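Local coordinates for sugar-binding transport ATP-binding protein (PDB 1V43) that binds ATP and probably hydrolyses it to drive sugar uptake, as the ATPase subunit of an archaeal ABC transporter, at residues V12-L17 with R55-L60; L17-G22 with K50-R55; L30-T33 with F39-L42; E65-F70 with D74-P79. All blocks are in the same frame, centred on the assembly; numbering follows the deposited sequence.

Contact 1: residues V12-L17 with R55-L60; sequences VKLENL and RMIAGL
No ring or other flat group lies where Leu-14 and Leu-17 of the strand meet Met-56 and Ile-57 of the helix. The one guanidinium of the helical segment, that of Arg-55, sits apart from the strand with Leu-60 CB 3.9 Å above one face, offset toward the rim, while its NE is paired with Glu-61. What fills the interface is aliphatic branches and a thioether. Leu-17 and Met-56 reach out tip to tip: Leu-17 CD1 is 3.7 Å from Met-56 CE, and Leu-17 CD2 lies 4.1 Å from Met-56 SD. The bend of the methionine at chi3 (-81°) directs CE to Leu-17 CD1 while SD stays in contact with both leucine methyls. Beside this pair, Leu-14 crosses Ile-57 at about a right angle, its CD2 packed 3.9 Å from Ile-57 CG1. Val-27 and Pro-63 cover Met-56 further, and Leu-164 covers Ile-57, closing a buried apolar layer. Beyond Ile-57 the helix stops in a Schellman motif with Gly-59 as its C-prime residue. A helix running on from the P-loop and laid against an antiparallel sheet in this way is characteristic of ABC transporter ATPase domains.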
loop_
_atom_site.group_PDB
_atom_site.type_symbol
_atom_site.label_atom_id
_atom_site.label_comp_id
_atom_site.label_asym_id
_atom_site.label_seq_id
_atom_site.Cartn_x
_atom_site.Cartn_y
_atom_site.Cartn_z
ATOM N N VAL A 12 22.334 16.431 -16.717
ATOM C CA VAL A 12 22.932 15.133 -17.000
ATOM C C VAL A 12 22.356 14.521 -18.278
ATOM O O VAL A 12 21.133 14.392 -18.427
ATOM C CB VAL A 12 22.699 14.141 -15.832
ATOM C CG1 VAL A 12 23.253 12.768 -16.195
ATOM C CG2 VAL A 12 23.390 14.647 -14.589
ATOM N N LYS A 13 23.240 14.150 -19.197
ATOM C CA LYS A 13 22.818 13.542 -20.465
ATOM C C LYS A 13 23.294 12.110 -20.576
ATOM O O LYS A 13 24.471 11.823 -20.364
ATOM C CB LYS A 13 23.408 14.277 -21.669
ATOM C CG LYS A 13 22.985 15.700 -21.919
ATOM C CD LYS A 13 23.758 16.190 -23.138
ATOM C CE LYS A 13 23.653 17.685 -23.348
ATOM N NZ LYS A 13 24.217 18.413 -22.195
ATOM N N LEU A 14 22.384 11.209 -20.910
ATOM C CA LEU A 14 22.767 9.822 -21.118
ATOM C C LEU A 14 22.550 9.642 -22.630
ATOM O O LEU A 14 21.439 9.824 -23.118
ATOM C CB LEU A 14 21.865 8.887 -20.302
ATOM C CG LEU A 14 21.728 9.132 -18.783
ATOM C CD1 LEU A 14 20.840 8.024 -18.191
ATOM C CD2 LEU A 14 23.091 9.122 -18.098
ATOM N N GLU A 15 23.607 9.309 -23.371
ATOM C CA GLU A 15 23.480 9.165 -24.830
ATOM C C GLU A 15 23.657 7.763 -25.316
ATOM O O GLU A 15 24.715 7.168 -25.112
ATOM C CB GLU A 15 24.514 9.989 -25.587
ATOM C CG GLU A 15 24.564 11.457 -25.310
ATOM C CD GLU A 15 25.255 12.203 -26.446
ATOM O OE1 GLU A 15 26.255 11.688 -27.006
ATOM O OE2 GLU A 15 24.792 13.308 -26.772
ATOM N N ASN A 16 22.634 7.250 -25.990
ATOM C CA ASN A 16 22.667 5.900 -26.540
ATOM C C ASN A 16 23.372 4.960 -25.586
ATOM O O ASN A 16 24.247 4.195 -25.989
ATOM C CB ASN A 16 23.385 5.901 -27.894
ATOM C CG ASN A 16 23.259 4.569 -28.622
ATOM O OD1 ASN A 16 23.871 3.560 -28.237
ATOM N ND2 ASN A 16 22.446 4.554 -29.669
ATOM N N LEU A 17 22.995 5.036 -24.315
ATOM C CA LEU A 17 23.586 4.200 -23.276
ATOM C C LEU A 17 23.056 2.781 -23.353
ATOM O O LEU A 17 21.842 2.550 -23.303
ATOM C CB LEU A 17 23.255 4.742 -21.878
ATOM C CG LEU A 17 24.294 5.350 -20.939
ATOM C CD1 LEU A 17 23.795 5.171 -19.500
ATOM C CD2 LEU A 17 25.646 4.692 -21.110
ATOM N N ARG A 55 23.975 2.852 -11.531
ATOM C CA ARG A 55 25.355 2.420 -11.332
ATOM C C ARG A 55 26.288 2.942 -12.427
ATOM O O ARG A 55 27.434 3.274 -12.149
ATOM C CB ARG A 55 25.421 0.883 -11.233
ATOM C CG ARG A 55 24.808 0.345 -9.933
ATOM C CD ARG A 55 24.742 -1.179 -9.876
ATOM N NE ARG A 55 26.043 -1.816 -10.087
ATOM C CZ ARG A 55 27.017 -1.899 -9.180
ATOM N NH1 ARG A 55 26.870 -1.389 -7.962
ATOM N NH2 ARG A 55 28.150 -2.504 -9.500
ATOM N N MET A 56 25.811 3.019 -13.667
ATOM C CA MET A 56 26.637 3.563 -14.736
ATOM C C MET A 56 26.803 5.070 -14.491
ATOM O O MET A 56 27.880 5.632 -14.701
ATOM C CB MET A 56 26.000 3.335 -16.113
ATOM C CG MET A 56 26.043 1.891 -16.606
ATOM S SD MET A 56 25.517 1.712 -18.335
ATOM C CE MET A 56 23.719 1.713 -18.161
ATOM N N ILE A 57 25.733 5.729 -14.056
ATOM C CA ILE A 57 25.819 7.164 -13.769
ATOM C C ILE A 57 26.850 7.394 -12.657
ATOM O O ILE A 57 27.637 8.335 -12.719
ATOM C CB ILE A 57 24.449 7.750 -13.326
ATOM C CG1 ILE A 57 23.463 7.716 -14.499
ATOM C CG2 ILE A 57 24.629 9.171 -12.820
ATOM C CD1 ILE A 57 22.090 8.298 -14.180
ATOM N N ALA A 58 26.852 6.514 -11.653
ATOM C CA ALA A 58 27.788 6.619 -10.535
ATOM C C ALA A 58 29.213 6.251 -10.952
ATOM O O ALA A 58 30.178 6.691 -10.336
ATOM C CB ALA A 58 27.333 5.717 -9.386
ATOM N N GLY A 59 29.343 5.444 -12.001
ATOM C CA GLY A 59 30.663 5.047 -12.444
ATOM C C GLY A 59 31.107 3.734 -11.822
ATOM O O GLY A 59 32.257 3.321 -11.967
ATOM N N LEU A 60 30.195 3.080 -11.112
ATOM C CA LEU A 60 30.499 1.796 -10.500
ATOM C C LEU A 60 30.457 0.753 -11.617
ATOM O O LEU A 60 30.967 -0.353 -11.483
ATOM C CB LEU A 60 29.454 1.472 -9.438
ATOM C CG LEU A 60 29.426 2.489 -8.302
ATOM C CD1 LEU A 60 28.292 2.168 -7.349
ATOM C CD2 LEU A 60 30.764 2.470 -7.590
#

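Contact 2: residues L17-G22 with K50-R55; sequences LTKRFG and KTTTLR
Lys-19 and Phe-21, alternate residues of strand 12-21, converge on the methyl group of Thr-52 in helix 50-58. Ahead of them Leu-17 points toward the helix but stops short of touching it, and Thr-18 OG1 bonds to the backbone N of Lys-29 in the neighbouring strand. Lys-19 carries the closest approach, with its CG 3.6 Å from Thr-52 CG2 and the two side chains crossing at about a right angle. Its CG stands opposite the backbone N (chi1 178°), and a bend at chi2 (61°) then leads the chain off the helix, so that only the root of the lysine packs there and NZ bonds to Glu-62 O. On the way CE passes over one face of the Phe-21 ring, 3.7 Å above its plane and toward the rim. Phe-21 and Thr-52 reach toward each other from opposite directions, and the ring offers its edge: CE1 lies 4.1 Å from Thr-52 CG2, which is near the ring plane. Phe-21, Lys-50, Thr-51 and Thr-52 are all ATP-binding residues, although no nucleotide occupies the site here. The contact consists of methyl, methylene and ring-edge packing without a directional bond, so shape alone would probably set how the Phe-21 ring, itself poorly ordered, rests against the helix.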
loop_
_atom_site.group_PDB
_atom_site.type_symbol
_atom_site.label_atom_id
_atom_site.label_comp_id
_atom_site.label_asym_id
_atom_site.label_seq_id
_atom_site.Cartn_x
_atom_site.Cartn_y
_atom_site.Cartn_z
ATOM N N LEU A 17 22.995 5.036 -24.315
ATOM C CA LEU A 17 23.586 4.200 -23.276
ATOM C C LEU A 17 23.056 2.781 -23.353
ATOM O O LEU A 17 21.842 2.550 -23.303
ATOM C CB LEU A 17 23.255 4.742 -21.878
ATOM C CG LEU A 17 24.294 5.350 -20.939
ATOM C CD1 LEU A 17 23.795 5.171 -19.500
ATOM C CD2 LEU A 17 25.646 4.692 -21.110
ATOM N N THR A 18 23.973 1.830 -23.450
ATOM C CA THR A 18 23.611 0.428 -23.496
ATOM C C THR A 18 24.532 -0.329 -22.552
ATOM O O THR A 18 25.697 0.031 -22.374
ATOM C CB THR A 18 23.787 -0.167 -24.916
ATOM O OG1 THR A 18 22.808 0.385 -25.807
ATOM C CG2 THR A 18 23.650 -1.674 -24.873
ATOM N N LYS A 19 24.001 -1.383 -21.951
ATOM C CA LYS A 19 24.782 -2.213 -21.055
ATOM C C LYS A 19 24.350 -3.665 -21.210
ATOM O O LYS A 19 23.238 -4.016 -20.842
ATOM C CB LYS A 19 24.577 -1.776 -19.599
ATOM C CG LYS A 19 25.315 -2.631 -18.588
ATOM C CD LYS A 19 26.812 -2.590 -18.823
ATOM C CE LYS A 19 27.550 -3.333 -17.736
ATOM N NZ LYS A 19 28.989 -2.979 -17.742
ATOM N N ARG A 20 25.212 -4.511 -21.761
ATOM C CA ARG A 20 24.850 -5.923 -21.888
ATOM C C ARG A 20 25.800 -6.834 -21.127
ATOM O O ARG A 20 27.001 -6.829 -21.367
ATOM C CB ARG A 20 24.792 -6.362 -23.358
ATOM C CG ARG A 20 25.974 -5.950 -24.201
ATOM C CD ARG A 20 25.917 -6.616 -25.566
ATOM N NE ARG A 20 26.674 -5.862 -26.563
ATOM C CZ ARG A 20 26.212 -4.782 -27.187
ATOM N NH1 ARG A 20 24.991 -4.331 -26.924
ATOM N NH2 ARG A 20 26.972 -4.144 -28.069
ATOM N N PHE A 21 25.253 -7.602 -20.194
ATOM C CA PHE A 21 26.057 -8.537 -19.422
ATOM C C PHE A 21 26.107 -9.832 -20.219
ATOM O O PHE A 21 25.287 -10.731 -20.017
ATOM C CB PHE A 21 25.429 -8.794 -18.053
ATOM C CG PHE A 21 25.388 -7.582 -17.166
ATOM C CD1 PHE A 21 24.512 -6.535 -17.434
ATOM C CD2 PHE A 21 26.235 -7.480 -16.070
ATOM C CE1 PHE A 21 24.482 -5.404 -16.624
ATOM C CE2 PHE A 21 26.214 -6.353 -15.255
ATOM C CZ PHE A 21 25.334 -5.313 -15.532
ATOM N N GLY A 22 27.063 -9.917 -21.137
ATOM C CA GLY A 22 27.183 -11.102 -21.959
ATOM C C GLY A 22 26.135 -11.128 -23.056
ATOM O O GLY A 22 26.300 -10.498 -24.102
ATOM N N LYS A 50 16.850 0.040 -14.291
ATOM C CA LYS A 50 16.977 1.287 -13.539
ATOM C C LYS A 50 18.182 1.301 -12.616
ATOM O O LYS A 50 18.880 2.303 -12.511
ATOM C CB LYS A 50 15.692 1.567 -12.742
ATOM C CG LYS A 50 15.365 0.581 -11.626
ATOM C CD LYS A 50 13.992 0.907 -11.048
ATOM C CE LYS A 50 13.668 0.062 -9.827
ATOM N NZ LYS A 50 13.549 -1.375 -10.177
ATOM N N THR A 51 18.444 0.185 -11.953
ATOM C CA THR A 51 19.587 0.129 -11.060
ATOM C C THR A 51 20.895 0.129 -11.841
ATOM O O THR A 51 21.859 0.803 -11.452
ATOM C CB THR A 51 19.504 -1.102 -10.159
ATOM O OG1 THR A 51 18.303 -1.028 -9.384
ATOM C CG2 THR A 51 20.705 -1.165 -9.214
ATOM N N THR A 52 20.931 -0.613 -12.949
ATOM C CA THR A 52 22.133 -0.670 -13.769
ATOM C C THR A 52 22.454 0.737 -14.263
ATOM O O THR A 52 23.610 1.146 -14.253
ATOM C CB THR A 52 21.969 -1.607 -14.992
ATOM O OG1 THR A 52 21.691 -2.942 -14.545
ATOM C CG2 THR A 52 23.251 -1.606 -15.821
ATOM N N THR A 53 21.424 1.468 -14.691
ATOM C CA THR A 53 21.588 2.843 -15.158
ATOM C C THR A 53 22.166 3.722 -14.037
ATOM O O THR A 53 23.118 4.464 -14.263
ATOM C CB THR A 53 20.240 3.444 -15.628
ATOM O OG1 THR A 53 19.715 2.653 -16.703
ATOM C CG2 THR A 53 20.417 4.891 -16.102
ATOM N N LEU A 54 21.607 3.631 -12.832
ATOM C CA LEU A 54 22.128 4.433 -11.727
ATOM C C LEU A 54 23.615 4.135 -11.504
ATOM O O LEU A 54 24.410 5.056 -11.327
ATOM C CB LEU A 54 21.366 4.166 -10.428
ATOM C CG LEU A 54 21.565 5.234 -9.343
ATOM C CD1 LEU A 54 20.856 6.503 -9.777
ATOM C CD2 LEU A 54 21.003 4.763 -8.009
ATOM N N ARG A 55 23.975 2.852 -11.531
ATOM C CA ARG A 55 25.355 2.420 -11.332
ATOM C C ARG A 55 26.288 2.942 -12.427
ATOM O O ARG A 55 27.434 3.274 -12.149
ATOM C CB ARG A 55 25.421 0.883 -11.233
ATOM C CG ARG A 55 24.808 0.345 -9.933
ATOM C CD ARG A 55 24.742 -1.179 -9.876
ATOM N NE ARG A 55 26.043 -1.816 -10.087
ATOM C CZ ARG A 55 27.017 -1.899 -9.180
ATOM N NH1 ARG A 55 26.870 -1.389 -7.962
ATOM N NH2 ARG A 55 28.150 -2.504 -9.500
#

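Contact 3: residues L30-T33 with F39-L42; sequences LNLT and FLVL
Leu-32 CD1 is the single atom on which the contact turns, reaching Leu-40 CD2 at 4.0 Å and Leu-42 CD2 at 4.3 Å. Leu-32 and Leu-40 extend toward each other tip to tip, so the methyl ends meet while the backbones stay well apart. Leu-40 gets there with its CG anti to N (chi1 171°). Leu-42 does not aim its CB at the other strand, but its CD2 approaches the same methyl. All three leucines are buried. In the next shell Ile-223 touches both Leu-32 and Leu-40, and Ala-213 touches both Leu-40 and Leu-42; Ile-196 and Val-198 cover Leu-42 as well. The backbones that hold these side chains are tied into separate sheets: Leu-32 is hydrogen-bonded to Leu-14, Leu-40 to Thr-195 and Tyr-197. The contact is therefore apolar packing between sheets, not strand pairing. Strand 24-34 forms an outer strand of the antiparallel sheet, whereas strand 39-43 runs inside the mixed sheet between strands 194-199 and 211-216, then leads through the P-loop into helix 50-58.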
loop_
_atom_site.group_PDB
_atom_site.type_symbol
_atom_site.label_atom_id
_atom_site.label_comp_id
_atom_site.label_asym_id
_atom_site.label_seq_id
_atom_site.Cartn_x
_atom_site.Cartn_y
_atom_site.Cartn_z
ATOM N N LEU A 30 19.519 3.725 -24.047
ATOM C CA LEU A 30 18.816 4.719 -23.267
ATOM C C LEU A 30 19.255 6.128 -23.675
ATOM O O LEU A 30 20.443 6.421 -23.767
ATOM C CB LEU A 30 19.101 4.484 -21.772
ATOM C CG LEU A 30 18.414 5.381 -20.745
ATOM C CD1 LEU A 30 16.918 5.195 -20.831
ATOM C CD2 LEU A 30 18.899 5.018 -19.339
ATOM N N ASN A 31 18.282 6.989 -23.942
ATOM C CA ASN A 31 18.546 8.371 -24.289
ATOM C C ASN A 31 17.745 9.216 -23.310
ATOM O O ASN A 31 16.514 9.144 -23.252
ATOM C CB ASN A 31 18.159 8.637 -25.739
ATOM C CG ASN A 31 19.203 8.102 -26.710
ATOM O OD1 ASN A 31 19.003 7.078 -27.360
ATOM N ND2 ASN A 31 20.340 8.786 -26.784
ATOM N N LEU A 32 18.457 10.001 -22.514
ATOM C CA LEU A 32 17.809 10.795 -21.490
ATOM C C LEU A 32 18.542 12.087 -21.180
ATOM O O LEU A 32 19.758 12.091 -21.009
ATOM C CB LEU A 32 17.752 9.975 -20.199
ATOM C CG LEU A 32 16.439 9.704 -19.485
ATOM C CD1 LEU A 32 16.713 8.984 -18.162
ATOM C CD2 LEU A 32 15.728 11.018 -19.251
ATOM N N THR A 33 17.792 13.175 -21.093
ATOM C CA THR A 33 18.364 14.460 -20.727
ATOM C C THR A 33 17.724 14.866 -19.398
ATOM O O THR A 33 16.572 15.293 -19.354
ATOM C CB THR A 33 18.095 15.534 -21.791
ATOM O OG1 THR A 33 18.696 15.138 -23.026
ATOM C CG2 THR A 33 18.692 16.849 -21.370
ATOM N N PHE A 39 14.369 16.540 -9.966
ATOM C CA PHE A 39 14.337 15.307 -9.206
ATOM C C PHE A 39 13.766 14.296 -10.181
ATOM O O PHE A 39 12.570 14.295 -10.436
ATOM C CB PHE A 39 13.402 15.444 -8.000
ATOM C CG PHE A 39 13.616 14.402 -6.956
ATOM C CD1 PHE A 39 13.967 14.764 -5.660
ATOM C CD2 PHE A 39 13.507 13.055 -7.264
ATOM C CE1 PHE A 39 14.206 13.805 -4.698
ATOM C CE2 PHE A 39 13.744 12.088 -6.299
ATOM C CZ PHE A 39 14.095 12.465 -5.014
ATOM N N LEU A 40 14.617 13.474 -10.776
ATOM C CA LEU A 40 14.114 12.487 -11.714
ATOM C C LEU A 40 14.049 11.115 -11.071
ATOM O O LEU A 40 15.037 10.641 -10.529
ATOM C CB LEU A 40 15.001 12.397 -12.950
ATOM C CG LEU A 40 14.631 11.216 -13.866
ATOM C CD1 LEU A 40 13.306 11.506 -14.588
ATOM C CD2 LEU A 40 15.740 10.974 -14.876
ATOM N N VAL A 41 12.880 10.488 -11.127
ATOM C CA VAL A 41 12.727 9.143 -10.586
ATOM C C VAL A 41 12.766 8.129 -11.725
ATOM O O VAL A 41 12.122 8.321 -12.760
ATOM C CB VAL A 41 11.372 8.937 -9.861
ATOM C CG1 VAL A 41 11.217 7.463 -9.500
ATOM C CG2 VAL A 41 11.300 9.791 -8.600
ATOM N N LEU A 42 13.558 7.076 -11.553
ATOM C CA LEU A 42 13.609 6.007 -12.536
ATOM C C LEU A 42 12.709 4.945 -11.886
ATOM O O LEU A 42 13.049 4.368 -10.846
ATOM C CB LEU A 42 15.028 5.480 -12.717
ATOM C CG LEU A 42 16.101 6.474 -13.156
ATOM C CD1 LEU A 42 17.423 5.726 -13.341
ATOM C CD2 LEU A 42 15.666 7.191 -14.436
#

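Contact 4: residues E65-F70 with D74-P79; sequences EGRIYF and DVTYLP
Asp-74 and Arg-67 cross at about a right angle, and the aspartate can be traced outward from the backbone. Its CB lies 3.9 Å from Tyr-69 CE2. A trans chi1 (-177°) carries the carboxylate over the aliphatic CG of Arg-67. OD2 then takes a nearly straight bond from Arg-67 NH1 at 2.7 Å, a salt bridge in the guanidinium plane although the two flat groups are 88° apart. OD1 turns back to accept from Thr-76 N at 3.0 Å, forming an Asx turn. Thr-76 OG1 in turn accepts the N-H of Ile-68, with 2.9 Å between OG1 and N, a position the Asx turn may hold in place, while Val-75 N donates to Ile-68 O at 3.0 Å. With an alanine in place of this aspartate, the Arg-67 guanidinium would probably lose its charged mate and the Thr-76 amide its acceptor, leaving the Asx turn undone. On the other side of the strand Val-75 CG2 sits over the Phe-70 ring, 3.9 Å from its centroid, in a CH-pi contact. Tyr-69 and Asp-74 form an antiparallel, non-hydrogen-bonded pair, as in a beta hairpin whose returning arm breaks off into a type I turn from Val-75 to Leu-78.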
loop_
_atom_site.group_PDB
_atom_site.type_symbol
_atom_site.label_atom_id
_atom_site.label_comp_id
_atom_site.label_asym_id
_atom_site.label_seq_id
_atom_site.Cartn_x
_atom_site.Cartn_y
_atom_site.Cartn_z
ATOM N N GLU A 65 28.174 0.744 -24.524
ATOM C CA GLU A 65 28.094 1.685 -25.612
ATOM C C GLU A 65 27.454 2.947 -25.052
ATOM O O GLU A 65 26.738 2.899 -24.052
ATOM C CB GLU A 65 27.228 1.105 -26.732
ATOM C CG GLU A 65 27.351 1.821 -28.071
ATOM C CD GLU A 65 26.545 1.141 -29.169
ATOM O OE1 GLU A 65 26.538 -0.114 -29.216
ATOM O OE2 GLU A 65 25.931 1.862 -29.989
ATOM N N GLY A 66 27.721 4.079 -25.686
ATOM C CA GLY A 66 27.126 5.316 -25.229
ATOM C C GLY A 66 28.029 6.215 -24.412
ATOM O O GLY A 66 29.171 5.878 -24.087
ATOM N N ARG A 67 27.474 7.360 -24.043
ATOM C CA ARG A 67 28.209 8.374 -23.316
ATOM C C ARG A 67 27.348 8.984 -22.208
ATOM O O ARG A 67 26.120 9.029 -22.321
ATOM C CB ARG A 67 28.584 9.446 -24.324
ATOM C CG ARG A 67 29.840 10.199 -24.074
ATOM C CD ARG A 67 30.061 11.141 -25.246
ATOM N NE ARG A 67 30.360 10.410 -26.470
ATOM C CZ ARG A 67 31.546 9.871 -26.730
ATOM N NH1 ARG A 67 32.524 9.989 -25.848
ATOM N NH2 ARG A 67 31.759 9.219 -27.866
ATOM N N ILE A 68 27.998 9.452 -21.147
ATOM C CA ILE A 68 27.315 10.099 -20.024
ATOM C C ILE A 68 27.968 11.460 -19.795
ATOM O O ILE A 68 29.173 11.538 -19.538
ATOM C CB ILE A 68 27.455 9.277 -18.716
ATOM C CG1 ILE A 68 26.815 7.899 -18.879
ATOM C CG2 ILE A 68 26.818 10.028 -17.566
ATOM C CD1 ILE A 68 27.142 6.936 -17.725
ATOM N N TYR A 69 27.192 12.533 -19.901
ATOM C CA TYR A 69 27.729 13.870 -19.674
ATOM C C TYR A 69 27.157 14.482 -18.390
ATOM O O TYR A 69 26.033 14.185 -18.009
ATOM C CB TYR A 69 27.377 14.828 -20.824
ATOM C CG TYR A 69 28.057 14.607 -22.159
ATOM C CD1 TYR A 69 27.422 13.894 -23.181
ATOM C CD2 TYR A 69 29.310 15.161 -22.422
ATOM C CE1 TYR A 69 28.011 13.742 -24.426
ATOM C CE2 TYR A 69 29.914 15.015 -23.668
ATOM C CZ TYR A 69 29.260 14.308 -24.663
ATOM O OH TYR A 69 29.855 14.171 -25.896
ATOM N N PHE A 70 27.969 15.300 -17.724
ATOM C CA PHE A 70 27.578 16.076 -16.539
ATOM C C PHE A 70 27.973 17.443 -17.062
ATOM O O PHE A 70 29.155 17.690 -17.264
ATOM C CB PHE A 70 28.436 15.758 -15.309
ATOM C CG PHE A 70 28.009 14.525 -14.563
ATOM C CD1 PHE A 70 28.586 14.220 -13.329
ATOM C CD2 PHE A 70 27.044 13.656 -15.096
ATOM C CE1 PHE A 70 28.215 13.071 -12.635
ATOM C CE2 PHE A 70 26.666 12.502 -14.411
ATOM C CZ PHE A 70 27.250 12.209 -13.178
ATOM N N ASP A 74 32.367 14.957 -20.398
ATOM C CA ASP A 74 32.078 13.552 -20.672
ATOM C C ASP A 74 32.703 12.883 -19.451
ATOM O O ASP A 74 33.912 12.976 -19.257
ATOM C CB ASP A 74 32.800 13.099 -21.953
ATOM C CG ASP A 74 32.479 11.656 -22.334
ATOM O OD1 ASP A 74 32.181 10.832 -21.440
ATOM O OD2 ASP A 74 32.546 11.337 -23.543
ATOM N N VAL A 75 31.893 12.225 -18.624
ATOM C CA VAL A 75 32.420 11.590 -17.416
ATOM C C VAL A 75 32.357 10.074 -17.510
ATOM O O VAL A 75 32.651 9.366 -16.551
ATOM C CB VAL A 75 31.641 12.065 -16.147
ATOM C CG1 VAL A 75 31.693 13.580 -16.031
ATOM C CG2 VAL A 75 30.194 11.597 -16.206
ATOM N N THR A 76 31.977 9.587 -18.682
ATOM C CA THR A 76 31.843 8.157 -18.930
ATOM C C THR A 76 32.959 7.280 -18.369
ATOM O O THR A 76 32.704 6.221 -17.775
ATOM C CB THR A 76 31.773 7.869 -20.441
ATOM O OG1 THR A 76 30.837 8.762 -21.052
ATOM C CG2 THR A 76 31.355 6.428 -20.690
ATOM N N TYR A 77 34.196 7.716 -18.559
ATOM C CA TYR A 77 35.330 6.928 -18.108
ATOM C C TYR A 77 36.124 7.497 -16.931
ATOM O O TYR A 77 37.300 7.173 -16.739
ATOM C CB TYR A 77 36.229 6.647 -19.317
ATOM C CG TYR A 77 35.491 5.855 -20.370
ATOM C CD1 TYR A 77 35.372 6.327 -21.675
ATOM C CD2 TYR A 77 34.854 4.655 -20.042
ATOM C CE1 TYR A 77 34.630 5.623 -22.630
ATOM C CE2 TYR A 77 34.116 3.949 -20.982
ATOM C CZ TYR A 77 34.009 4.446 -22.279
ATOM O OH TYR A 77 33.274 3.760 -23.219
ATOM N N LEU A 78 35.468 8.331 -16.132
ATOM C CA LEU A 78 36.113 8.916 -14.962
ATOM C C LEU A 78 35.746 8.093 -13.730
ATOM O O LEU A 78 34.637 7.581 -13.627
ATOM C CB LEU A 78 35.651 10.364 -14.755
ATOM C CG LEU A 78 35.980 11.469 -15.767
ATOM C CD1 LEU A 78 35.179 12.710 -15.396
ATOM C CD2 LEU A 78 37.479 11.781 -15.784
ATOM N N PRO A 79 36.683 7.938 -12.784
ATOM C CA PRO A 79 36.438 7.174 -11.549
ATOM C C PRO A 79 35.248 7.810 -10.799
ATOM O O PRO A 79 35.028 9.013 -10.897
ATOM C CB PRO A 79 37.744 7.350 -10.773
ATOM C CG PRO A 79 38.755 7.562 -11.838
ATOM C CD PRO A 79 38.056 8.464 -12.816
#

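In the fold
Contacts 1 and 3 are buried and wholly apolar, whereas contact 2 lies at the surface and contact 4 is partly buried. Contacts 1 and 2 join the same two elements, strand 12-21 and helix 50-58, and share Leu-17; along this interface the packing passes from the interior toward the ATP-binding residues. Contact 3 instead joins the antiparallel sheet to the mixed sheet through strand 39-43, which precedes that helix. Contact 4 lies at the other border of the antiparallel sheet, and it alone brings in a salt bridge and cross-segment hydrogen bonds. Backbone bonds from strand 12-21 to both 24-34 and 65-70 link all four through one sheet.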